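Gamma-resorcylate decarboxylase (Polaromonas, PDB 4QRO) probably catalyses the manganese-dependent, non-oxidative decarboxylation of gamma-resorcylate (2,6-dihydroxybenzoate) to resorcinol, as a member of the amidohydrolase family. Local coordinates at residues I5-F11 against T54-N60; L37-D41 against Q87-Q91; M227-H232 against K248-F253. All coordinates share one frame; numbering follows the deposited sequence.

Interaction 1: I5-F11 against T54-N60. With MN (manganese (II) ion), chain K; 38L (2-nitrobenzene-1,3-diol), chain M.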
loop_
_atom_site.group_PDB
_atom_site.type_symbol
_atom_site.label_atom_id
_atom_site.label_comp_id
_atom_site.label_asym_id
_atom_site.label_seq_id
_atom_site.Cartn_x
_atom_site.Cartn_y
_atom_site.Cartn_z
ATOM N N ILE A 5 16.215 -15.560 15.505
ATOM C CA ILE A 5 16.359 -14.228 16.036
ATOM C C ILE A 5 15.135 -13.439 15.567
ATOM O O ILE A 5 14.737 -13.531 14.411
ATOM C CB ILE A 5 17.665 -13.567 15.547
ATOM C CG1 ILE A 5 18.893 -14.366 16.028
ATOM C CG2 ILE A 5 17.711 -12.107 15.974
ATOM C CD1 ILE A 5 20.181 -13.983 15.339
ATOM N N ALA A 6 14.530 -12.704 16.487
ATOM C CA ALA A 6 13.298 -11.963 16.223
ATOM C C ALA A 6 13.524 -10.531 16.649
ATOM O O ALA A 6 14.208 -10.302 17.658
ATOM C CB ALA A 6 12.164 -12.612 16.962
ATOM N N LEU A 7 13.076 -9.564 15.849
ATOM C CA LEU A 7 13.368 -8.144 16.128
ATOM C C LEU A 7 12.246 -7.115 15.991
ATOM O O LEU A 7 12.520 -5.930 15.869
ATOM C CB LEU A 7 14.580 -7.675 15.294
ATOM C CG LEU A 7 14.481 -7.768 13.769
ATOM C CD1 LEU A 7 15.196 -6.600 13.120
ATOM C CD2 LEU A 7 15.027 -9.102 13.261
ATOM N N GLU A 8 10.999 -7.550 15.953
ATOM C CA GLU A 8 9.881 -6.649 16.198
ATOM C C GLU A 8 9.096 -7.228 17.361
ATOM O O GLU A 8 8.032 -7.826 17.200
ATOM C CB GLU A 8 8.982 -6.438 14.962
ATOM C CG GLU A 8 8.200 -5.135 15.082
ATOM C CD GLU A 8 7.243 -4.856 13.934
ATOM O OE1 GLU A 8 6.074 -4.486 14.214
ATOM O OE2 GLU A 8 7.676 -4.929 12.767
ATOM N N GLU A 9 9.649 -7.022 18.549
ATOM C CA GLU A 9 9.245 -7.717 19.743
ATOM C C GLU A 9 9.158 -6.626 20.826
ATOM O O GLU A 9 10.167 -6.028 21.246
ATOM C CB GLU A 9 10.265 -8.823 20.119
ATOM C CG GLU A 9 10.919 -9.608 18.950
ATOM C CD GLU A 9 9.933 -10.320 18.019
ATOM O OE1 GLU A 9 10.050 -10.174 16.760
ATOM O OE2 GLU A 9 9.038 -11.039 18.523
ATOM N N HIS A 10 7.935 -6.327 21.219
ATOM C CA HIS A 10 7.653 -5.121 21.940
ATOM C C HIS A 10 7.426 -5.353 23.424
ATOM O O HIS A 10 6.970 -6.413 23.838
ATOM C CB HIS A 10 6.401 -4.451 21.377
ATOM C CG HIS A 10 6.472 -4.123 19.920
ATOM N ND1 HIS A 10 7.306 -3.146 19.415
ATOM C CD2 HIS A 10 5.747 -4.584 18.871
ATOM C CE1 HIS A 10 7.124 -3.051 18.108
ATOM N NE2 HIS A 10 6.173 -3.900 17.757
ATOM N N PHE A 11 7.682 -4.305 24.200
ATOM C CA PHE A 11 7.345 -4.272 25.624
ATOM C C PHE A 11 6.881 -2.852 25.944
ATOM O O PHE A 11 7.015 -1.916 25.114
ATOM C CB PHE A 11 8.580 -4.612 26.482
ATOM C CG PHE A 11 9.618 -3.517 26.488
ATOM C CD1 PHE A 11 9.567 -2.489 27.425
ATOM C CD2 PHE A 11 10.582 -3.459 25.498
ATOM C CE1 PHE A 11 10.473 -1.452 27.401
ATOM C CE2 PHE A 11 11.513 -2.438 25.474
ATOM C CZ PHE A 11 11.445 -1.414 26.419
ATOM N N THR A 54 16.910 -15.322 20.474
ATOM C CA THR A 54 17.169 -13.906 20.739
ATOM C C THR A 54 15.989 -13.066 20.303
ATOM O O THR A 54 15.498 -13.219 19.193
ATOM C CB THR A 54 18.396 -13.401 19.948
ATOM O OG1 THR A 54 19.553 -14.171 20.293
ATOM C CG2 THR A 54 18.649 -11.900 20.221
ATOM N N MET A 55 15.504 -12.222 21.196
ATOM C CA MET A 55 14.588 -11.158 20.828
ATOM C C MET A 55 15.315 -9.836 21.000
ATOM O O MET A 55 15.947 -9.571 22.037
ATOM C CB MET A 55 13.350 -11.140 21.749
ATOM C CG MET A 55 12.226 -12.069 21.360
ATOM S SD MET A 55 10.833 -11.667 22.436
ATOM C CE MET A 55 9.561 -12.687 21.682
ATOM N N ILE A 56 15.225 -9.007 19.977
ATOM C CA ILE A 56 15.722 -7.685 20.060
ATOM C C ILE A 56 14.485 -6.867 20.424
ATOM O O ILE A 56 13.513 -6.824 19.681
ATOM C CB ILE A 56 16.354 -7.234 18.749
ATOM C CG1 ILE A 56 17.402 -8.273 18.282
ATOM C CG2 ILE A 56 16.976 -5.864 18.922
ATOM C CD1 ILE A 56 18.157 -7.857 17.039
ATOM N N LEU A 57 14.516 -6.266 21.604
ATOM C CA LEU A 57 13.325 -5.719 22.227
ATOM C C LEU A 57 13.151 -4.250 21.883
ATOM O O LEU A 57 14.125 -3.525 21.724
ATOM C CB LEU A 57 13.419 -5.888 23.754
ATOM C CG LEU A 57 13.444 -7.307 24.330
ATOM C CD1 LEU A 57 13.705 -7.231 25.826
ATOM C CD2 LEU A 57 12.148 -8.056 24.036
ATOM N N SER A 58 11.903 -3.812 21.768
ATOM C CA SER A 58 11.606 -2.390 21.552
ATOM C C SER A 58 10.349 -1.962 22.290
ATOM O O SER A 58 9.379 -2.724 22.415
ATOM C CB SER A 58 11.423 -2.075 20.036
ATOM O OG SER A 58 10.316 -2.805 19.497
ATOM N N LEU A 59 10.355 -0.696 22.690
ATOM C CA LEU A 59 9.234 -0.047 23.329
ATOM C C LEU A 59 8.038 -0.016 22.374
ATOM O O LEU A 59 8.187 -0.063 21.145
ATOM C CB LEU A 59 9.656 1.382 23.720
ATOM C CG LEU A 59 8.816 2.241 24.670
ATOM C CD1 LEU A 59 8.704 1.549 26.006
ATOM C CD2 LEU A 59 9.435 3.620 24.827
ATOM N N ASN A 60 6.852 0.043 22.956
ATOM C CA ASN A 60 5.602 0.013 22.204
ATOM C C ASN A 60 5.320 1.363 21.502
ATOM O O ASN A 60 6.150 2.265 21.548
ATOM C CB ASN A 60 4.446 -0.446 23.100
ATOM C CG ASN A 60 4.129 0.520 24.209
ATOM O OD1 ASN A 60 5.027 1.104 24.828
ATOM N ND2 ASN A 60 2.840 0.640 24.522
HETATM MN MN MN K . 4.899 -3.825 15.912
HETATM O OAK 38L M . 3.122 -3.468 14.421
HETATM N NAG 38L M . 1.957 -3.726 14.548
HETATM O OAJ 38L M . 1.322 -4.067 13.551
HETATM C CAA 38L M . 1.359 -3.637 15.830
HETATM C CAF 38L M . -0.003 -3.908 15.932
HETATM O OAH 38L M . -0.560 -4.868 15.142
HETATM C CAE 38L M . -0.797 -3.204 16.837
HETATM C CAD 38L M . -0.227 -2.262 17.687
HETATM C CAC 38L M . 1.156 -2.109 17.712
HETATM C CAB 38L M . 1.952 -2.824 16.818
HETATM O OAI 38L M . 3.313 -2.709 16.906
HETATM O O HOH W 1 11.854 -5.053 18.535
#
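Ala6 and Phe11 mark the two places where strand 5-11 is zipped in parallel to strand 54-59. Ala6 N gives to Thr54 O and Ala6 O takes Ile56 N at 2.8 Å; further on, Glu9 O takes Ser58 N and Phe11 N gives to Ser58 O. Between these pairs the direct backbone bonding is interrupted and a water bridges the strands, accepting from Glu9 N, bonded to Ser58 OG, and 2.7 Å from Ile56 O, to which it can donate, though it has more acceptors in reach than protons.

Leu7 CB rests on Ile56 CB at 3.9 Å. The Glu9 methylenes meet Met55 (CG to CG 3.7 Å), while Glu9 OE1 takes Glu8 N and Thr286 N. Phe11, its CG held between backbone N and carbonyl carbon (chi1 71°), swings its ring across so that Leu59 CA sits over one face, a CH-pi contact.

Glu8 OE1 and His10 NE2 each bind manganese at 2.2 Å, and the inhibitor adds OAK and OAI. Ser58 OG lies 3.0 Å from His10 ND1. His164 and Asp287 complete the protein ligands.

This is the metal-bearing C-terminal end of strands in the amidohydrolase (beta/alpha)8-type barrel. Strand 52-59 lies between 4-11 and 95-97, Met55 bonding to Arg94 and Arg96; helix 307-321 covers Ile5, helix 42-49 Met55 and Leu57, and helix 70-90 Phe11 and Leu59.

Interaction 2: L37-D41 against Q87-Q91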
loop_
_atom_site.group_PDB
_atom_site.type_symbol
_atom_site.label_atom_id
_atom_site.label_comp_id
_atom_site.label_asym_id
_atom_site.label_seq_id
_atom_site.Cartn_x
_atom_site.Cartn_y
_atom_site.Cartn_z
ATOM N N LEU A 37 4.043 -6.117 29.662
ATOM C CA LEU A 37 4.808 -5.826 30.855
ATOM C C LEU A 37 5.805 -6.917 31.183
ATOM O O LEU A 37 6.721 -6.690 31.957
ATOM C CB LEU A 37 3.882 -5.579 32.055
ATOM C CG LEU A 37 3.064 -4.298 32.010
ATOM C CD1 LEU A 37 2.066 -4.279 33.183
ATOM C CD2 LEU A 37 3.949 -3.064 32.000
ATOM N N ASP A 38 5.650 -8.095 30.592
ATOM C CA ASP A 38 6.509 -9.222 30.936
ATOM C C ASP A 38 7.654 -9.343 29.952
ATOM O O ASP A 38 7.437 -9.495 28.770
ATOM C CB ASP A 38 5.729 -10.536 31.001
ATOM C CG ASP A 38 6.643 -11.735 30.891
ATOM O OD1 ASP A 38 7.485 -11.945 31.789
ATOM O OD2 ASP A 38 6.571 -12.415 29.864
ATOM N N ILE A 39 8.879 -9.237 30.448
ATOM C CA ILE A 39 10.059 -9.508 29.647
ATOM C C ILE A 39 10.744 -10.788 30.087
ATOM O O ILE A 39 11.106 -11.590 29.257
ATOM C CB ILE A 39 11.041 -8.334 29.711
ATOM C CG1 ILE A 39 10.445 -7.118 28.992
ATOM C CG2 ILE A 39 12.386 -8.729 29.107
ATOM C CD1 ILE A 39 11.230 -5.854 29.229
ATOM N N GLN A 40 10.889 -10.995 31.401
ATOM C CA GLN A 40 11.739 -12.071 31.940
ATOM C C GLN A 40 11.119 -13.473 32.022
ATOM O O GLN A 40 11.854 -14.474 32.047
ATOM C CB GLN A 40 12.246 -11.704 33.353
ATOM C CG GLN A 40 12.987 -10.383 33.451
ATOM C CD GLN A 40 14.270 -10.345 32.623
ATOM O OE1 GLN A 40 15.032 -11.318 32.556
ATOM N NE2 GLN A 40 14.512 -9.222 31.990
ATOM N N ASP A 41 9.807 -13.580 32.091
ATOM C CA ASP A 41 9.199 -14.842 32.525
ATOM C C ASP A 41 8.510 -15.574 31.378
ATOM O O ASP A 41 9.116 -16.404 30.717
ATOM C CB ASP A 41 8.291 -14.598 33.747
ATOM C CG ASP A 41 7.452 -15.821 34.139
ATOM O OD1 ASP A 41 7.761 -16.944 33.705
ATOM O OD2 ASP A 41 6.470 -15.661 34.892
ATOM N N GLN A 87 16.902 -4.810 31.905
ATOM C CA GLN A 87 16.208 -6.036 31.576
ATOM C C GLN A 87 17.092 -6.946 30.702
ATOM O O GLN A 87 17.192 -8.137 30.959
ATOM C CB GLN A 87 14.858 -5.734 30.888
ATOM C CG GLN A 87 13.877 -4.997 31.804
ATOM C CD GLN A 87 13.493 -5.810 33.040
ATOM O OE1 GLN A 87 13.012 -6.933 32.930
ATOM N NE2 GLN A 87 13.730 -5.251 34.220
ATOM N N VAL A 88 17.754 -6.366 29.698
ATOM C CA VAL A 88 18.670 -7.108 28.854
ATOM C C VAL A 88 19.723 -7.758 29.727
ATOM O O VAL A 88 20.022 -8.952 29.567
ATOM C CB VAL A 88 19.349 -6.213 27.782
ATOM C CG1 VAL A 88 20.497 -6.935 27.108
ATOM C CG2 VAL A 88 18.328 -5.790 26.745
ATOM N N ALA A 89 20.256 -6.978 30.668
ATOM C CA ALA A 89 21.328 -7.446 31.556
ATOM C C ALA A 89 20.945 -8.671 32.388
ATOM O O ALA A 89 21.819 -9.426 32.798
ATOM C CB ALA A 89 21.799 -6.314 32.477
ATOM N N LYS A 90 19.655 -8.874 32.639
ATOM C CA LYS A 90 19.202 -10.011 33.435
ATOM C C LYS A 90 19.249 -11.322 32.666
ATOM O O LYS A 90 19.487 -12.354 33.255
ATOM C CB LYS A 90 17.801 -9.776 33.979
ATOM C CG LYS A 90 17.676 -8.545 34.863
ATOM C CD LYS A 90 16.315 -8.484 35.554
ATOM C CE LYS A 90 16.347 -7.648 36.825
ATOM N NZ LYS A 90 15.602 -8.306 37.942
ATOM N N GLN A 91 19.017 -11.286 31.355
ATOM C CA GLN A 91 19.158 -12.489 30.517
ATOM C C GLN A 91 19.857 -12.098 29.218
ATOM O O GLN A 91 19.219 -12.050 28.150
ATOM C CB GLN A 91 17.778 -13.129 30.256
ATOM C CG GLN A 91 17.120 -13.677 31.504
ATOM C CD GLN A 91 15.916 -14.584 31.228
ATOM O OE1 GLN A 91 16.054 -15.668 30.646
ATOM N NE2 GLN A 91 14.734 -14.153 31.666
#
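The amide of Gln40 is the hub, and those of Gln87 and Gln91 are turned steeply against it, by 70° and 52°. The Lys90 chain lies across one face of the Gln40 amide, with Lys90 CD 4.0 Å above Gln40 CD and Lys90 CB on the same side. Round the rim come the polar partners. Both acceptors of Gln40 NE2 are tilted from its amide plane: Gln87 OE1 at 2.9 Å and Gln87 O at 3.1 Å. One nitrogen thus bonds to the side chain and the backbone of the same residue. Gln87 chi2 (-62°) folds its chain back to bring OE1 to that nitrogen, which stands well above the plane of the accepting carbonyl.

Gln91 makes the complementary grip. Its side chain, extended beyond CG, runs antiparallel alongside that of Gln40, and NE2 donates both to Gln40 O at 2.9 Å, on a lone pair in the carbonyl plane, and to Gln40 OE1 at 3.0 Å. Both acceptors lie close to the amide plane of Gln91, though NE2 itself is above the carbonyl plane of Gln40 OE1. The backbone bond is the more bent.

Gln87 O also receives Lys90 N, which meets it from the opposite face to Gln40 NE2. Inward of the amides, Ile39 CD1 packs on Gln87 CG at 3.8 Å.

Asp38 OD1 accepts from Asp41 N in an Asx motif within the loop, just before helix 42-49. The whole is a surface contact on the outside of the barrel, in which glutamine amides join the loop between helices 29-37 and 42-49 to the C-terminal end of helix 70-90.

Interaction 3: M227-H232 against K248-F253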
loop_
_atom_site.group_PDB
_atom_site.type_symbol
_atom_site.label_atom_id
_atom_site.label_comp_id
_atom_site.label_asym_id
_atom_site.label_seq_id
_atom_site.Cartn_x
_atom_site.Cartn_y
_atom_site.Cartn_z
ATOM N N MET A 227 6.602 -1.780 -6.219
ATOM C CA MET A 227 7.898 -1.116 -6.409
ATOM C C MET A 227 8.194 -0.861 -7.901
ATOM O O MET A 227 8.671 0.226 -8.271
ATOM C CB MET A 227 9.037 -1.915 -5.729
ATOM C CG MET A 227 10.405 -1.248 -5.785
ATOM S SD MET A 227 10.516 0.432 -5.128
ATOM C CE MET A 227 10.013 0.159 -3.424
ATOM N N TRP A 228 7.895 -1.840 -8.755
ATOM C CA TRP A 228 8.080 -1.636 -10.191
ATOM C C TRP A 228 7.348 -0.387 -10.634
ATOM O O TRP A 228 7.917 0.472 -11.300
ATOM C CB TRP A 228 7.606 -2.833 -11.019
ATOM C CG TRP A 228 7.851 -2.626 -12.477
ATOM C CD1 TRP A 228 9.014 -2.887 -13.167
ATOM C CD2 TRP A 228 6.928 -2.106 -13.436
ATOM N NE1 TRP A 228 8.865 -2.554 -14.488
ATOM C CE2 TRP A 228 7.596 -2.077 -14.685
ATOM C CE3 TRP A 228 5.620 -1.617 -13.359
ATOM C CZ2 TRP A 228 6.985 -1.589 -15.849
ATOM C CZ3 TRP A 228 5.005 -1.129 -14.531
ATOM C CH2 TRP A 228 5.690 -1.132 -15.749
ATOM N N ARG A 229 6.070 -0.286 -10.263
ATOM C CA ARG A 229 5.235 0.844 -10.718
ATOM C C ARG A 229 5.706 2.219 -10.186
ATOM O O ARG A 229 5.585 3.240 -10.875
ATOM C CB ARG A 229 3.782 0.566 -10.358
ATOM C CG ARG A 229 2.781 1.635 -10.790
ATOM C CD ARG A 229 1.374 1.059 -10.671
ATOM N NE ARG A 229 0.320 2.060 -10.644
ATOM C CZ ARG A 229 -0.037 2.815 -11.680
ATOM N NH1 ARG A 229 0.578 2.701 -12.866
ATOM N NH2 ARG A 229 -1.019 3.697 -11.528
ATOM N N ILE A 230 6.235 2.251 -8.962
ATOM C CA ILE A 230 6.758 3.494 -8.393
ATOM C C ILE A 230 7.711 4.189 -9.394
ATOM O O ILE A 230 7.584 5.401 -9.608
ATOM C CB ILE A 230 7.451 3.272 -7.012
ATOM C CG1 ILE A 230 6.393 2.973 -5.942
ATOM C CG2 ILE A 230 8.276 4.492 -6.589
ATOM C CD1 ILE A 230 6.961 2.509 -4.629
ATOM N N ASP A 231 8.661 3.439 -9.971
ATOM C CA ASP A 231 9.674 4.024 -10.919
ATOM C C ASP A 231 9.213 3.976 -12.377
ATOM O O ASP A 231 9.510 4.880 -13.157
ATOM C CB ASP A 231 10.995 3.272 -10.861
ATOM C CG ASP A 231 11.744 3.487 -9.565
ATOM O OD1 ASP A 231 11.940 4.665 -9.186
ATOM O OD2 ASP A 231 12.155 2.473 -8.940
ATOM N N HIS A 232 8.517 2.903 -12.748
ATOM C CA HIS A 232 8.298 2.602 -14.158
ATOM C C HIS A 232 6.962 3.051 -14.738
ATOM O O HIS A 232 6.741 2.900 -15.935
ATOM C CB HIS A 232 8.517 1.119 -14.416
ATOM C CG HIS A 232 9.921 0.676 -14.163
ATOM N ND1 HIS A 232 10.350 0.228 -12.930
ATOM C CD2 HIS A 232 11.003 0.640 -14.973
ATOM C CE1 HIS A 232 11.632 -0.082 -12.995
ATOM N NE2 HIS A 232 12.053 0.149 -14.227
ATOM N N LYS A 248 16.978 5.582 -9.164
ATOM C CA LYS A 248 15.620 5.006 -9.078
ATOM C C LYS A 248 15.287 4.684 -7.627
ATOM O O LYS A 248 16.179 4.337 -6.844
ATOM C CB LYS A 248 15.529 3.724 -9.920
ATOM C CG LYS A 248 15.702 3.911 -11.422
ATOM C CD LYS A 248 15.921 2.551 -12.077
ATOM C CE LYS A 248 15.978 2.641 -13.588
ATOM N NZ LYS A 248 14.615 2.522 -14.163
ATOM N N ILE A 249 14.011 4.809 -7.247
ATOM C CA ILE A 249 13.605 4.449 -5.890
ATOM C C ILE A 249 14.018 2.983 -5.595
ATOM O O ILE A 249 14.523 2.680 -4.514
ATOM C CB ILE A 249 12.082 4.663 -5.680
ATOM C CG1 ILE A 249 11.693 6.148 -5.831
ATOM C CG2 ILE A 249 11.613 4.058 -4.360
ATOM C CD1 ILE A 249 12.464 7.116 -4.938
ATOM N N VAL A 250 13.837 2.087 -6.563
ATOM C CA VAL A 250 14.151 0.680 -6.365
ATOM C C VAL A 250 15.628 0.449 -5.999
ATOM O O VAL A 250 15.951 -0.520 -5.304
ATOM C CB VAL A 250 13.756 -0.192 -7.586
ATOM C CG1 VAL A 250 14.678 0.070 -8.780
ATOM C CG2 VAL A 250 13.784 -1.680 -7.219
ATOM N N ASP A 251 16.515 1.330 -6.452
ATOM C CA ASP A 251 17.947 1.229 -6.103
ATOM C C ASP A 251 18.157 1.393 -4.594
ATOM O O ASP A 251 18.860 0.603 -3.980
ATOM C CB ASP A 251 18.799 2.261 -6.869
ATOM C CG ASP A 251 18.849 1.991 -8.373
ATOM O OD1 ASP A 251 18.879 0.823 -8.772
ATOM O OD2 ASP A 251 18.829 2.954 -9.154
ATOM N N TYR A 252 17.506 2.379 -3.990
ATOM C CA TYR A 252 17.641 2.620 -2.531
ATOM C C TYR A 252 16.940 1.548 -1.713
ATOM O O TYR A 252 17.430 1.100 -0.686
ATOM C CB TYR A 252 17.111 4.018 -2.170
ATOM C CG TYR A 252 17.769 5.110 -3.009
ATOM C CD1 TYR A 252 19.134 5.369 -2.895
ATOM C CD2 TYR A 252 17.040 5.836 -3.931
ATOM C CE1 TYR A 252 19.743 6.349 -3.651
ATOM C CE2 TYR A 252 17.635 6.807 -4.709
ATOM C CZ TYR A 252 18.986 7.068 -4.561
ATOM O OH TYR A 252 19.577 8.029 -5.349
ATOM N N PHE A 253 15.808 1.084 -2.208
ATOM C CA PHE A 253 15.115 -0.031 -1.580
ATOM C C PHE A 253 16.007 -1.268 -1.531
ATOM O O PHE A 253 16.138 -1.943 -0.480
ATOM C CB PHE A 253 13.818 -0.315 -2.370
ATOM C CG PHE A 253 12.867 -1.254 -1.682
ATOM C CD1 PHE A 253 12.392 -0.977 -0.408
ATOM C CD2 PHE A 253 12.398 -2.408 -2.340
ATOM C CE1 PHE A 253 11.500 -1.849 0.224
ATOM C CE2 PHE A 253 11.511 -3.268 -1.708
ATOM C CZ PHE A 253 11.057 -2.991 -0.431
#
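Met227 is the main bump of helix 227-232, reaching into a hollow walled by Ile249, Val250 and Phe253. With CG anti to the backbone N (chi1 -176°) and bends at chi2 and chi3, the chain curls over the facing helix. CG meets Val250 CG2 at 3.7 Å, and SD comes within 3.9 Å of Ile249 CG2. CE lies over one face of the Phe253 ring, 3.8 Å from its centroid, in a CH-pi contact, while SD stands obliquely beside the ring, 5.0 Å from the centroid, in a Met-aromatic contact. Next to it, Ile230 CG2 fits against Ile249 CG1 at 3.9 Å.

One turn on from Met227, Asp231 pushes its carboxylate against the start of helix 249-253. OD1 takes Ile249 N at 2.8 Å and OD2 takes Val250 N at 2.9 Å, both from the syn side. This fork grips two amides of the first turn, where the helix dipole would probably favour a negative charge.

The helix segments run at 139° to each other, their axes 9.8 Å apart at closest approach. Leu198 of helix 188-202 touches both Ile230 and Ile249, while the second subunit lays Trp187 on Ile230 and Trp181 on Ile249.

In the fold
From the N terminus, strand 5-11 runs first, and interaction 1 closes the loop that returns the chain to it at 54-60, joining two strands of the barrel. Interaction 2 opens inside that loop, at 37-41, and closes beyond it at 87-91, so the two cross; it ties an outer loop to helix 70-90. They also touch: Ile39 packs on Leu57 and Phe11. Interaction 3 follows in series, closing a connection without helix or strand between His232 and Lys248 and joining helices 223-232 and 249-256 near the second subunit. It lies across the chain's centre from interaction 2, their centres about 41 Å apart. Arg229, on its first helix, reaches the inhibitor bound in the second subunit.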